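Local coordinates for ABC transporter periplasmic-binding protein YtfQ (Mycobacterium smegmatis, PDB 6HB0) that probably captures a sugar, consistent with L-arabinofuranose, outside the membrane as the solute-binding component of a mycobacterial ABC transporter, at residues 19-24 and 74-79; 81-86 and 103-108; 88-93 and 110-115; 122-127 and 261-266; 147-152 and 205-210. All blocks are in the same frame, centred on the assembly; numbering follows the deposited sequence.

Contact 1 of 5, residues 19-24 and 74-79; sequences ALTLGF and QGVDVI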
# COMPACT_ATOMS: atom_id res chain seq x y z
N ALA A 19 4.93 -16.04 -27.41
CA ALA A 19 4.81 -15.07 -26.33
C ALA A 19 4.36 -15.86 -25.08
O ALA A 19 3.49 -16.70 -25.13
CB ALA A 19 3.80 -13.98 -26.66
N LEU A 20 4.99 -15.59 -23.96
CA LEU A 20 4.54 -16.12 -22.68
C LEU A 20 3.04 -15.76 -22.45
O LEU A 20 2.66 -14.66 -22.70
CB LEU A 20 5.45 -15.50 -21.62
CG LEU A 20 5.52 -16.00 -20.19
CD1 LEU A 20 4.38 -15.43 -19.34
CD2 LEU A 20 5.52 -17.51 -20.25
N THR A 21 2.21 -16.70 -22.02
CA THR A 21 0.81 -16.43 -21.69
C THR A 21 0.61 -16.45 -20.16
O THR A 21 0.91 -17.43 -19.48
CB THR A 21 -0.17 -17.41 -22.39
OG1 THR A 21 -0.06 -17.24 -23.80
CG2 THR A 21 -1.57 -17.10 -22.07
N LEU A 22 0.05 -15.34 -19.66
CA LEU A 22 -0.15 -15.11 -18.25
C LEU A 22 -1.61 -14.95 -18.00
O LEU A 22 -2.23 -14.04 -18.51
CB LEU A 22 0.55 -13.84 -17.82
CG LEU A 22 0.32 -13.36 -16.37
CD1 LEU A 22 0.80 -14.39 -15.40
CD2 LEU A 22 1.06 -12.05 -16.07
N GLY A 23 -2.17 -15.85 -17.20
CA GLY A 23 -3.53 -15.66 -16.73
C GLY A 23 -3.52 -14.87 -15.44
O GLY A 23 -2.81 -15.24 -14.50
N PHE A 24 -4.29 -13.79 -15.38
CA PHE A 24 -4.37 -12.99 -14.17
C PHE A 24 -5.80 -12.88 -13.66
O PHE A 24 -6.64 -12.28 -14.34
CB PHE A 24 -3.84 -11.59 -14.40
CG PHE A 24 -3.72 -10.81 -13.13
CD1 PHE A 24 -2.62 -10.97 -12.31
CD2 PHE A 24 -4.75 -10.00 -12.68
CE1 PHE A 24 -2.50 -10.27 -11.12
CE2 PHE A 24 -4.65 -9.33 -11.47
CZ PHE A 24 -3.52 -9.45 -10.71
N GLN A 74 -7.17 -23.55 -20.32
CA GLN A 74 -6.64 -22.81 -21.47
C GLN A 74 -5.13 -23.04 -21.71
O GLN A 74 -4.60 -22.51 -22.68
CB GLN A 74 -6.89 -21.32 -21.31
CG GLN A 74 -8.34 -20.90 -21.29
CD GLN A 74 -8.51 -19.47 -20.84
OE1 GLN A 74 -7.98 -18.55 -21.44
NE2 GLN A 74 -9.26 -19.28 -19.77
N GLY A 75 -4.45 -23.78 -20.84
CA GLY A 75 -3.01 -24.04 -20.92
C GLY A 75 -2.09 -22.83 -20.83
O GLY A 75 -1.06 -22.78 -21.50
N VAL A 76 -2.42 -21.86 -19.98
CA VAL A 76 -1.54 -20.70 -19.83
C VAL A 76 -0.20 -21.18 -19.25
O VAL A 76 -0.11 -22.25 -18.67
CB VAL A 76 -2.15 -19.61 -18.94
CG1 VAL A 76 -3.50 -19.14 -19.46
CG2 VAL A 76 -2.27 -20.08 -17.52
N ASP A 77 0.83 -20.36 -19.42
CA ASP A 77 2.16 -20.68 -18.94
C ASP A 77 2.34 -20.36 -17.46
O ASP A 77 3.08 -21.04 -16.77
CB ASP A 77 3.20 -19.92 -19.75
CG ASP A 77 3.15 -20.29 -21.27
OD1 ASP A 77 3.19 -21.49 -21.60
OD2 ASP A 77 3.02 -19.40 -22.09
N VAL A 78 1.68 -19.31 -17.01
CA VAL A 78 1.79 -18.79 -15.64
C VAL A 78 0.44 -18.26 -15.21
O VAL A 78 -0.30 -17.71 -15.99
CB VAL A 78 2.81 -17.62 -15.57
CG1 VAL A 78 3.03 -17.15 -14.14
CG2 VAL A 78 4.14 -18.03 -16.19
N ILE A 79 0.10 -18.47 -13.94
CA ILE A 79 -1.13 -17.94 -13.39
C ILE A 79 -0.73 -17.01 -12.23
O ILE A 79 0.13 -17.34 -11.40
CB ILE A 79 -2.04 -19.06 -12.85
CG1 ILE A 79 -2.75 -19.74 -14.02
CG2 ILE A 79 -3.10 -18.50 -11.90
CD1 ILE A 79 -3.38 -21.07 -13.61

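Contact 2 of 5, residues 81-86 and 103-108; sequences FSPVVR and VILTDR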
# COMPACT_ATOMS: atom_id res chain seq x y z
N PHE A 81 -2.68 -14.28 -9.39
CA PHE A 81 -3.91 -13.69 -8.91
C PHE A 81 -3.71 -12.94 -7.62
O PHE A 81 -2.72 -13.12 -6.93
CB PHE A 81 -5.02 -14.73 -8.76
CG PHE A 81 -4.78 -15.76 -7.68
CD1 PHE A 81 -3.91 -16.82 -7.89
CD2 PHE A 81 -5.55 -15.74 -6.51
CE1 PHE A 81 -3.74 -17.78 -6.94
CE2 PHE A 81 -5.38 -16.72 -5.55
CZ PHE A 81 -4.45 -17.73 -5.76
N SER A 82 -4.67 -12.08 -7.38
CA SER A 82 -4.77 -11.24 -6.22
C SER A 82 -5.89 -11.85 -5.35
O SER A 82 -7.06 -11.64 -5.65
CB SER A 82 -5.14 -9.86 -6.75
OG SER A 82 -5.33 -8.92 -5.76
N PRO A 83 -5.53 -12.62 -4.32
CA PRO A 83 -6.52 -13.40 -3.55
C PRO A 83 -7.56 -12.52 -2.88
O PRO A 83 -7.22 -11.59 -2.18
CB PRO A 83 -5.68 -14.09 -2.47
CG PRO A 83 -4.27 -14.06 -2.96
CD PRO A 83 -4.15 -12.87 -3.87
N VAL A 84 -8.84 -12.80 -3.10
CA VAL A 84 -9.89 -12.03 -2.48
C VAL A 84 -9.88 -12.29 -0.98
O VAL A 84 -10.22 -11.41 -0.22
CB VAL A 84 -11.27 -12.33 -3.11
CG1 VAL A 84 -11.56 -13.80 -3.22
CG2 VAL A 84 -12.37 -11.72 -2.28
N VAL A 85 -9.48 -13.48 -0.57
CA VAL A 85 -9.33 -13.84 0.84
C VAL A 85 -8.03 -14.60 1.03
O VAL A 85 -7.49 -15.16 0.06
CB VAL A 85 -10.51 -14.71 1.39
CG1 VAL A 85 -11.80 -13.92 1.41
CG2 VAL A 85 -10.62 -16.01 0.62
N ARG A 86 -7.53 -14.65 2.25
CA ARG A 86 -6.26 -15.34 2.55
C ARG A 86 -6.30 -16.84 2.43
O ARG A 86 -5.25 -17.44 2.15
CB ARG A 86 -5.81 -15.08 3.98
CG ARG A 86 -5.33 -13.68 4.28
CD ARG A 86 -4.79 -13.62 5.72
NE ARG A 86 -3.44 -14.17 5.80
CZ ARG A 86 -2.33 -13.52 5.42
NH1 ARG A 86 -2.39 -12.27 4.93
NH2 ARG A 86 -1.16 -14.12 5.50
N VAL A 103 2.53 -20.40 -10.14
CA VAL A 103 1.64 -19.39 -9.62
C VAL A 103 2.35 -18.27 -8.89
O VAL A 103 3.20 -18.50 -8.07
CB VAL A 103 0.68 -20.03 -8.63
CG1 VAL A 103 -0.19 -18.95 -7.94
CG2 VAL A 103 -0.19 -21.02 -9.43
N ILE A 104 1.92 -17.04 -9.15
CA ILE A 104 2.42 -15.87 -8.49
C ILE A 104 1.24 -15.20 -7.81
O ILE A 104 0.22 -14.93 -8.45
CB ILE A 104 3.00 -14.87 -9.51
CG1 ILE A 104 4.15 -15.53 -10.26
CG2 ILE A 104 3.47 -13.60 -8.83
CD1 ILE A 104 4.79 -14.58 -11.23
N LEU A 105 1.41 -14.90 -6.52
CA LEU A 105 0.39 -14.12 -5.76
C LEU A 105 0.70 -12.66 -5.73
O LEU A 105 1.86 -12.28 -5.51
CB LEU A 105 0.36 -14.62 -4.33
CG LEU A 105 0.02 -16.09 -4.18
CD1 LEU A 105 0.06 -16.52 -2.75
CD2 LEU A 105 -1.33 -16.40 -4.81
N THR A 106 -0.33 -11.83 -5.89
CA THR A 106 -0.14 -10.41 -5.80
C THR A 106 -1.07 -9.80 -4.76
O THR A 106 -2.20 -10.26 -4.50
CB THR A 106 -0.39 -9.71 -7.15
OG1 THR A 106 -1.76 -9.84 -7.49
CG2 THR A 106 0.41 -10.34 -8.26
N ASP A 107 -0.59 -8.72 -4.16
CA ASP A 107 -1.38 -7.80 -3.32
C ASP A 107 -1.72 -8.33 -1.91
O ASP A 107 -1.53 -7.61 -0.93
CB ASP A 107 -2.68 -7.30 -4.01
CG ASP A 107 -2.47 -6.80 -5.47
OD1 ASP A 107 -1.64 -5.83 -5.70
OD2 ASP A 107 -3.16 -7.36 -6.40
N ARG A 108 -2.25 -9.54 -1.78
CA ARG A 108 -2.61 -10.07 -0.49
C ARG A 108 -2.01 -11.47 -0.36
O ARG A 108 -2.05 -12.26 -1.29
CB ARG A 108 -4.12 -10.14 -0.36
CG ARG A 108 -4.60 -10.73 0.97
CD ARG A 108 -6.05 -11.22 0.89
NE ARG A 108 -6.93 -10.15 0.44
CZ ARG A 108 -7.36 -9.15 1.19
NH1 ARG A 108 -8.15 -8.24 0.66
NH2 ARG A 108 -7.01 -9.06 2.47

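Contact 3 of 5, residues 88-93 and 110-115; sequences GWDAVL and VDTQDT. With ZN (zinc ion), chain H.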
# COMPACT_ATOMS: atom_id res chain seq x y z
N GLY A 88 -8.13 -20.92 1.84
CA GLY A 88 -8.96 -21.78 1.04
C GLY A 88 -8.50 -21.97 -0.39
O GLY A 88 -9.27 -22.39 -1.25
N TRP A 89 -7.22 -21.71 -0.64
CA TRP A 89 -6.66 -21.88 -1.96
C TRP A 89 -5.94 -23.19 -2.18
O TRP A 89 -5.55 -23.47 -3.32
CB TRP A 89 -5.68 -20.73 -2.26
CG TRP A 89 -6.29 -19.42 -2.09
CD1 TRP A 89 -6.14 -18.55 -1.04
CD2 TRP A 89 -7.23 -18.82 -2.97
NE1 TRP A 89 -6.93 -17.45 -1.23
CE2 TRP A 89 -7.61 -17.59 -2.41
CE3 TRP A 89 -7.76 -19.19 -4.21
CZ2 TRP A 89 -8.45 -16.73 -3.04
CZ3 TRP A 89 -8.65 -18.33 -4.82
CH2 TRP A 89 -8.96 -17.13 -4.25
N ASP A 90 -5.72 -23.98 -1.15
CA ASP A 90 -4.79 -25.10 -1.29
C ASP A 90 -5.22 -26.11 -2.33
O ASP A 90 -4.39 -26.62 -3.07
CB ASP A 90 -4.54 -25.82 0.04
CG ASP A 90 -3.62 -25.05 0.95
OD1 ASP A 90 -3.12 -23.96 0.57
OD2 ASP A 90 -3.42 -25.54 2.09
N ALA A 91 -6.53 -26.36 -2.43
CA ALA A 91 -7.05 -27.31 -3.40
C ALA A 91 -6.82 -26.84 -4.83
O ALA A 91 -6.27 -27.59 -5.65
CB ALA A 91 -8.53 -27.53 -3.19
N VAL A 92 -7.26 -25.64 -5.16
CA VAL A 92 -7.02 -25.17 -6.52
C VAL A 92 -5.51 -25.01 -6.86
O VAL A 92 -5.06 -25.23 -8.00
CB VAL A 92 -7.84 -23.93 -6.83
CG1 VAL A 92 -7.24 -22.67 -6.24
CG2 VAL A 92 -7.95 -23.75 -8.33
N LEU A 93 -4.72 -24.66 -5.86
CA LEU A 93 -3.27 -24.60 -6.01
C LEU A 93 -2.63 -25.98 -6.23
O LEU A 93 -1.61 -26.08 -6.90
CB LEU A 93 -2.64 -23.90 -4.83
CG LEU A 93 -2.95 -22.38 -4.76
CD1 LEU A 93 -2.30 -21.72 -3.56
CD2 LEU A 93 -2.60 -21.63 -6.01
N VAL A 110 -1.41 -15.31 1.23
CA VAL A 110 -2.31 -16.38 1.63
C VAL A 110 -1.79 -17.18 2.81
O VAL A 110 -0.61 -17.19 3.07
CB VAL A 110 -2.65 -17.35 0.49
CG1 VAL A 110 -3.37 -16.59 -0.62
CG2 VAL A 110 -1.40 -18.09 0.05
N ASP A 111 -2.72 -17.84 3.48
CA ASP A 111 -2.42 -18.85 4.48
C ASP A 111 -2.44 -20.17 3.71
O ASP A 111 -3.39 -20.44 2.97
CB ASP A 111 -3.57 -18.98 5.50
CG ASP A 111 -3.68 -17.82 6.49
OD1 ASP A 111 -2.74 -16.98 6.62
OD2 ASP A 111 -4.74 -17.78 7.18
N THR A 112 -1.42 -20.99 3.85
CA THR A 112 -1.49 -22.30 3.24
C THR A 112 -1.15 -23.36 4.26
O THR A 112 -0.40 -23.08 5.20
CB THR A 112 -0.53 -22.43 2.06
OG1 THR A 112 -0.67 -23.74 1.46
CG2 THR A 112 0.90 -22.12 2.48
N GLN A 113 -1.70 -24.55 4.07
CA GLN A 113 -1.29 -25.69 4.87
C GLN A 113 -0.37 -26.63 4.03
O GLN A 113 -0.10 -27.75 4.45
CB GLN A 113 -2.51 -26.45 5.38
CG GLN A 113 -3.65 -25.59 5.95
CD GLN A 113 -3.26 -24.92 7.25
OE1 GLN A 113 -2.64 -25.55 8.12
NE2 GLN A 113 -3.62 -23.66 7.40
N ASP A 114 0.06 -26.21 2.84
CA ASP A 114 0.83 -27.07 1.92
C ASP A 114 2.15 -26.39 1.70
O ASP A 114 2.38 -25.26 2.16
CB ASP A 114 0.14 -27.24 0.57
CG ASP A 114 -1.11 -28.06 0.64
OD1 ASP A 114 -1.37 -28.68 1.71
OD2 ASP A 114 -1.84 -28.10 -0.37
N THR A 115 3.05 -27.10 1.04
CA THR A 115 4.38 -26.57 0.75
C THR A 115 4.49 -26.30 -0.75
O THR A 115 4.01 -27.08 -1.60
CB THR A 115 5.50 -27.54 1.20
OG1 THR A 115 5.18 -28.85 0.73
CG2 THR A 115 5.63 -27.57 2.70
ZN ZN H . -3.18 -29.73 2.15
O HOH W 1 -4.56 -21.41 0.86
O HOH W 2 -4.57 -27.73 2.51
O HOH W 3 -2.07 -29.79 4.13
O HOH W 4 -3.65 -29.54 0.43
O HOH W 5 -1.83 -31.30 1.41

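Contact 4 of 5, residues 122-127 and 261-266; sequences IGADFI and VECNPL. With ZN (zinc ion), chain F.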
# COMPACT_ATOMS: atom_id res chain seq x y z
N ILE A 122 4.02 -10.96 -4.14
CA ILE A 122 4.38 -9.58 -4.32
C ILE A 122 3.30 -8.68 -3.76
O ILE A 122 2.17 -8.66 -4.28
CB ILE A 122 4.50 -9.19 -5.82
CG1 ILE A 122 5.24 -10.23 -6.64
CG2 ILE A 122 5.23 -7.87 -5.92
CD1 ILE A 122 4.98 -10.04 -8.11
N GLY A 123 3.60 -7.92 -2.72
CA GLY A 123 2.60 -6.97 -2.18
C GLY A 123 3.18 -5.97 -1.21
O GLY A 123 4.32 -6.12 -0.82
N ALA A 124 2.37 -4.98 -0.82
CA ALA A 124 2.83 -3.92 0.05
C ALA A 124 2.96 -4.43 1.47
O ALA A 124 2.30 -5.39 1.85
CB ALA A 124 1.88 -2.74 0.02
N ASP A 125 3.84 -3.77 2.23
CA ASP A 125 4.07 -4.04 3.63
C ASP A 125 3.53 -2.91 4.54
O ASP A 125 4.18 -1.87 4.74
CB ASP A 125 5.56 -4.15 3.82
CG ASP A 125 5.95 -4.72 5.20
OD1 ASP A 125 5.14 -4.71 6.15
OD2 ASP A 125 7.11 -5.14 5.31
N PHE A 126 2.37 -3.13 5.16
CA PHE A 126 1.77 -2.07 5.95
C PHE A 126 2.47 -1.83 7.29
O PHE A 126 2.44 -0.70 7.80
CB PHE A 126 0.32 -2.41 6.22
CG PHE A 126 -0.50 -2.60 4.99
CD1 PHE A 126 -0.47 -1.68 3.95
CD2 PHE A 126 -1.31 -3.73 4.85
CE1 PHE A 126 -1.24 -1.84 2.83
CE2 PHE A 126 -2.05 -3.93 3.71
CZ PHE A 126 -2.04 -2.97 2.72
N ILE A 127 3.08 -2.86 7.86
CA ILE A 127 3.84 -2.70 9.10
C ILE A 127 4.99 -1.76 8.79
O ILE A 127 5.24 -0.83 9.51
CB ILE A 127 4.37 -4.04 9.64
CG1 ILE A 127 3.22 -4.95 10.06
CG2 ILE A 127 5.36 -3.79 10.78
CD1 ILE A 127 3.65 -6.31 10.51
N VAL A 261 4.68 8.79 3.93
CA VAL A 261 5.29 7.54 3.54
C VAL A 261 4.28 6.71 2.76
O VAL A 261 3.06 6.85 2.98
CB VAL A 261 5.79 6.70 4.75
CG1 VAL A 261 6.88 7.47 5.48
CG2 VAL A 261 4.68 6.38 5.69
N GLU A 262 4.77 5.83 1.90
CA GLU A 262 3.90 4.86 1.23
C GLU A 262 4.72 3.69 0.85
O GLU A 262 5.87 3.86 0.44
CB GLU A 262 3.27 5.45 -0.02
CG GLU A 262 2.30 4.48 -0.69
CD GLU A 262 1.65 5.01 -1.95
OE1 GLU A 262 1.21 6.16 -1.92
OE2 GLU A 262 1.53 4.24 -2.96
N CYS A 263 4.17 2.49 1.02
CA CYS A 263 4.72 1.29 0.45
C CYS A 263 3.83 1.02 -0.77
O CYS A 263 2.62 0.85 -0.65
CB CYS A 263 4.63 0.11 1.40
SG CYS A 263 5.41 -1.39 0.75
N ASN A 264 4.43 0.98 -1.94
CA ASN A 264 3.65 0.79 -3.17
C ASN A 264 3.03 -0.62 -3.28
O ASN A 264 3.53 -1.60 -2.78
CB ASN A 264 4.52 0.96 -4.42
CG ASN A 264 4.95 2.36 -4.69
OD1 ASN A 264 5.93 2.54 -5.39
ND2 ASN A 264 4.24 3.35 -4.20
N PRO A 265 1.92 -0.69 -4.01
CA PRO A 265 1.54 -2.00 -4.52
C PRO A 265 2.50 -2.45 -5.61
O PRO A 265 3.43 -1.72 -6.04
CB PRO A 265 0.16 -1.76 -5.10
CG PRO A 265 0.24 -0.37 -5.60
CD PRO A 265 1.12 0.38 -4.60
N LEU A 266 2.28 -3.67 -6.05
CA LEU A 266 2.93 -4.19 -7.24
C LEU A 266 2.82 -3.15 -8.35
O LEU A 266 1.76 -2.55 -8.52
CB LEU A 266 2.12 -5.43 -7.65
CG LEU A 266 2.40 -6.06 -8.98
CD1 LEU A 266 1.95 -7.49 -8.80
CD2 LEU A 266 1.62 -5.44 -10.11
ZN ZN F . 7.59 -0.95 1.16
O HOH W 6 8.70 -2.38 0.26

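Contact 5 of 5, residues 147-152 and 205-210; sequences PVNIVQ and TPQIDV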
# COMPACT_ATOMS: atom_id res chain seq x y z
N PRO A 147 8.51 16.28 26.70
CA PRO A 147 7.87 15.07 26.21
C PRO A 147 7.28 15.27 24.80
O PRO A 147 6.87 16.40 24.45
CB PRO A 147 6.76 14.81 27.23
CG PRO A 147 7.17 15.55 28.45
CD PRO A 147 7.86 16.77 27.94
N VAL A 148 7.26 14.20 23.99
CA VAL A 148 6.66 14.30 22.65
C VAL A 148 5.34 13.53 22.62
O VAL A 148 5.32 12.30 22.67
CB VAL A 148 7.62 13.87 21.56
CG1 VAL A 148 6.98 14.00 20.18
CG2 VAL A 148 8.87 14.75 21.62
N ASN A 149 4.24 14.28 22.60
CA ASN A 149 2.92 13.68 22.65
C ASN A 149 2.38 13.46 21.25
O ASN A 149 2.18 14.41 20.48
CB ASN A 149 2.00 14.54 23.48
CG ASN A 149 2.34 14.51 24.98
OD1 ASN A 149 3.05 13.67 25.46
ND2 ASN A 149 1.78 15.40 25.70
N ILE A 150 2.17 12.20 20.93
CA ILE A 150 1.71 11.78 19.62
C ILE A 150 0.25 11.39 19.76
O ILE A 150 -0.11 10.69 20.70
CB ILE A 150 2.49 10.55 19.14
CG1 ILE A 150 3.98 10.87 19.04
CG2 ILE A 150 1.97 10.09 17.77
CD1 ILE A 150 4.84 9.62 18.90
N VAL A 151 -0.59 11.85 18.84
CA VAL A 151 -1.91 11.27 18.72
C VAL A 151 -2.01 10.51 17.40
O VAL A 151 -1.39 10.90 16.43
CB VAL A 151 -3.02 12.29 18.88
CG1 VAL A 151 -2.88 12.97 20.26
CG2 VAL A 151 -3.11 13.27 17.72
N GLN A 152 -2.76 9.42 17.40
CA GLN A 152 -2.85 8.56 16.25
C GLN A 152 -4.27 8.41 15.76
O GLN A 152 -5.18 8.03 16.50
CB GLN A 152 -2.25 7.20 16.60
CG GLN A 152 -2.31 6.18 15.45
CD GLN A 152 -1.42 4.95 15.62
OE1 GLN A 152 -1.26 4.17 14.68
NE2 GLN A 152 -0.89 4.74 16.82
N THR A 205 -6.70 16.40 25.02
CA THR A 205 -5.26 16.30 25.14
C THR A 205 -4.67 17.70 25.06
O THR A 205 -4.59 18.29 23.98
CB THR A 205 -4.65 15.42 24.01
OG1 THR A 205 -5.29 14.14 23.99
CG2 THR A 205 -3.16 15.24 24.24
N PRO A 206 -4.20 18.24 26.20
CA PRO A 206 -3.77 19.65 26.20
C PRO A 206 -2.51 19.96 25.35
O PRO A 206 -2.37 21.05 24.82
CB PRO A 206 -3.52 19.95 27.70
CG PRO A 206 -3.54 18.63 28.41
CD PRO A 206 -3.78 17.52 27.43
N GLN A 207 -1.64 18.99 25.20
CA GLN A 207 -0.38 19.17 24.52
C GLN A 207 -0.26 18.08 23.44
O GLN A 207 -0.14 16.92 23.76
CB GLN A 207 0.74 19.11 25.59
CG GLN A 207 2.10 18.56 25.15
CD GLN A 207 2.90 19.51 24.29
OE1 GLN A 207 2.35 20.45 23.70
NE2 GLN A 207 4.21 19.27 24.20
N ILE A 208 -0.38 18.46 22.18
CA ILE A 208 -0.22 17.54 21.05
C ILE A 208 0.90 18.06 20.20
O ILE A 208 0.86 19.20 19.74
CB ILE A 208 -1.50 17.39 20.20
CG1 ILE A 208 -2.66 16.87 21.05
CG2 ILE A 208 -1.23 16.45 19.01
CD1 ILE A 208 -4.00 16.89 20.33
N ASP A 209 1.91 17.24 20.01
CA ASP A 209 3.04 17.64 19.19
C ASP A 209 2.92 17.11 17.75
O ASP A 209 3.20 17.83 16.81
CB ASP A 209 4.30 17.15 19.85
CG ASP A 209 4.46 17.78 21.29
OD1 ASP A 209 4.66 19.01 21.37
OD2 ASP A 209 4.27 17.07 22.31
N VAL A 210 2.45 15.88 17.60
CA VAL A 210 2.44 15.21 16.32
C VAL A 210 1.17 14.41 16.18
O VAL A 210 0.75 13.79 17.15
CB VAL A 210 3.59 14.21 16.21
CG1 VAL A 210 3.54 13.51 14.85
CG2 VAL A 210 4.93 14.90 16.39

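Contact 1 of 5, residues 19-24 and 74-79
Thr21 and Asp77 meet with their side chains crossing at about a right angle, and the carboxylate bypasses the threonine hydroxyl and goes to its backbone N. Asp77 carries CG anti to its own carbonyl carbon (chi1 -61°), which turns OD2 onto Thr21 N at 2.8 Å; the bond is nearly straight (168°) and uses the lone pair of OD2 that faces away from OD1. The same threonine answers with its carbonyl: Thr21 O takes Asp77 N at 2.9 Å and Val78 N at a longer 3.2 Å, the first donor tilted from the carbonyl plane and the second almost in line with C=O. From there the strands run parallel, Leu22 beside Val78 and Gly23 beside Ile79, with Gly23 N bound to Val78 O.

The apolar groups flank this polar start. Leu20 slides past Asp77 in the reverse direction, its CD2 lying 3.4 Å from Asp77 CB, while its CD1 turns to Val78 CG2. Leu22 CD1 rests against Val78 CG1 at 3.8 Å on the face covered by helix 269-279. Thr21 CG2 crosses Val76 CG1, also at 3.8 Å, on the side where helix 61-73 packs, and Thr21 OG1 is engaged by Asn51 of the next strand. The contact thus joins strands 21-26 and 78-81, neighbours in the parallel sheet of one lobe of this periplasmic-binding fold. Chemically, a carboxylate oxygen does for Thr21 N what a strand carbonyl would usually do, so pairing begins at a side chain and passes to the backbone.

Contact 2 of 5, residues 81-86 and 103-108
Phe81 pairs with Leu105 as parallel neighbours, Phe81 N bonding to Ile104 O and Thr106 N to Phe81 O, before the two chains leave the sheet as loops. Phe81 and Leu105 lie side by side and point the same way; with the ring carried between its backbone N and carbonyl carbon (chi1 67°), Leu105 CD2 sits over one face, 3.8 Å from the centroid and offset toward the rim, a CH-pi contact. Val103 CG1 adds to the packing at 3.9 Å from Phe81 CE1.

Beyond the strands the chemistry turns polar. Ser82 OG donates to Asp107 OD2 at 2.7 Å, meeting the anti lone pair, while Thr106 OG1 reaches the same oxygen from above the carboxylate plane at 3.0 Å. Asp107 OD1 is taken by Ala36 N. Farther on, the Arg108 chain bends at chi3 (-55°) and lays NE against Pro83 O at 3.0 Å, the carbonyl oxygen lying at the edge of the guanidinium, in its plane. Such loops, at the C-terminal ends of parallel strands, face the cleft in periplasmic binding proteins. Three donors on one carboxylate fix the rotation of Asp107 and would be expected to favour its charged form.

Contact 3 of 5, residues 88-93 and 110-115
Asp90 reaches from near the beginning of helix 90-98 into the loop 110-115, and each of its outer atoms finds something there. CB lies 3.6 Å from Asp114 OD2. CG stands anti to the carbonyl carbon (chi1 -75°), aiming the carboxylate at the loop. OD1 receives Thr112 OG1 at 2.6 Å, the hydroxyl coming from above the carboxylate plane; a water that also bridges Trp89 N and Asp111 O donates to the same oxygen at 2.9 Å. OD2 offers its syn lone pair to Gln113 N at 2.8 Å (157°) and accepts from a second water that belongs to the shell of a zinc ion.

Thr112 OG1 works in both directions, for it also accepts from Asp114 N, closing an ST turn that shapes the loop between strands 103-106 and 120-122. Next to that turn, Asp114 OD1 binds the zinc at 2.1 Å, with four waters as the other ligands of the metal, so Asp90 takes part in this surface site through water. Asp90 OD2 and Asp114 OD2 are 3.9 Å apart, a like-charge approach that the nearby metal would be expected to ease. Asp114 OD2 has a further partner in Gln94 NE2.

Nearer the body of the lobe, Trp89 and Val110 cross at about a right angle, Val110 CG1 reaching 3.4 Å from Trp89 CD1, while Trp89 NE1 is held by Val85 O.

Contact 4 of 5, residues 122-127 and 261-266
Cys263 SG is gripped from two quarters: a zinc ion at 2.3 Å and the backbone N of Asp125 at 3.2 Å, the latter along an almost perfectly straight N-H...S line (175°). The sulfur gets there because it stands anti to its backbone N (chi1 -176°), reaching across to the facing chain. Glu128 and Asp292 complete the protein ligands of the metal, and a water lies 2.0 Å from the zinc. A metal and an N-H donor on one sulfur are consistent with a thiolate.

Asp125 also has a second-shell part. It occupies the N-cap position of helix 126-140, its OD1 accepting from Glu128 N, so the residue that donates to the sulfur also fixes the turn bearing another zinc ligand. Beside the sulfur, Ala124 CB packs on Asn264 O at 3.4 Å and lies 3.8 Å from Cys263 SG. At the far end Ile122 CD1 and Leu266 CD1 touch at 4.0 Å, their side chains crossing at a slant.

The two chains run nearly antiparallel here, 167° apart from end to end, as two of the interlobe connections characteristic of type I periplasmic binding proteins. Segment 122-127 leaves strand 120-122 of one sheet for helix 126-140 against the other; 261-266 leaves strand 259-263 of that second sheet and heads back toward helix 269-279, with Leu266 resting on Thr106 of strand 103-106.

Contact 5 of 5, residues 147-152 and 205-210
With CG anti to the carbonyl carbon in both Asn149 (chi1 -71°) and Asp209 (chi1 -60°), the asparagine amide is carried to Gln207 and the aspartate carboxylate to the backbone of Asn149. The setting is the second lobe of the periplasmic-binding fold, where strand 148-154 lies parallel to strand 210-213 within a mixed sheet. Asp209 OD2 accepts Asn149 N at 2.8 Å, almost straight, through the lone pair turned away from OD1. Asn149 O in turn holds two consecutive backbone donors, Asp209 N at 2.9 Å in the carbonyl plane and Val210 N at 3.2 Å somewhat tilted from it. All the backbone polar atoms of Asn149 are therefore engaged with residues 209 and 210.

Its side chain works two residues before Asp209 along the facing loop. ND2 donates to Gln207 O at 3.1 Å, the oxygen lying in the plane of the amide but meeting the donor off its own carbonyl plane. The Gln207 chain crosses at about a right angle, bringing CG to 3.2 Å from Asn149 ND2, and the two amide planes stand 69° apart. Ordinary parallel pairing then takes over, Val151 N bonding to Val210 O with Ile150 alongside Val210.

Side chains pack on both faces. Tyr141 touches Val148 and Val210 on one; on the other, against helix 191-204, Val151 and Ile208 cross at about a right angle, their CG2 methyls 3.9 Å apart.

How the contacts relate
Contacts 1, 2 and 3 build one lobe. Ile79 O and Ile104 N, 2.9 Å apart, join contact 1 to contact 2, and the Arg86 NE to Asp111 OD1 salt bridge (3.0 Å) ties contact 2 to contact 3. Contact 2 meets contact 4 where Asp107 N lies 2.8 Å from Ile122 O. Contact 4, near the chain's centre, leads to contact 5 in the second lobe, about 27 Å away between centres. Contacts 1 and 5, centres about 52 Å apart, repeat one pattern of aspartate and backbone. Contacts 3 and 4, about 23 Å apart between centres, each hold a zinc ion, on Asp114 and Cys263. The cleft between lobes, probably the sugar site, is approached by loops of contacts 2 and 4.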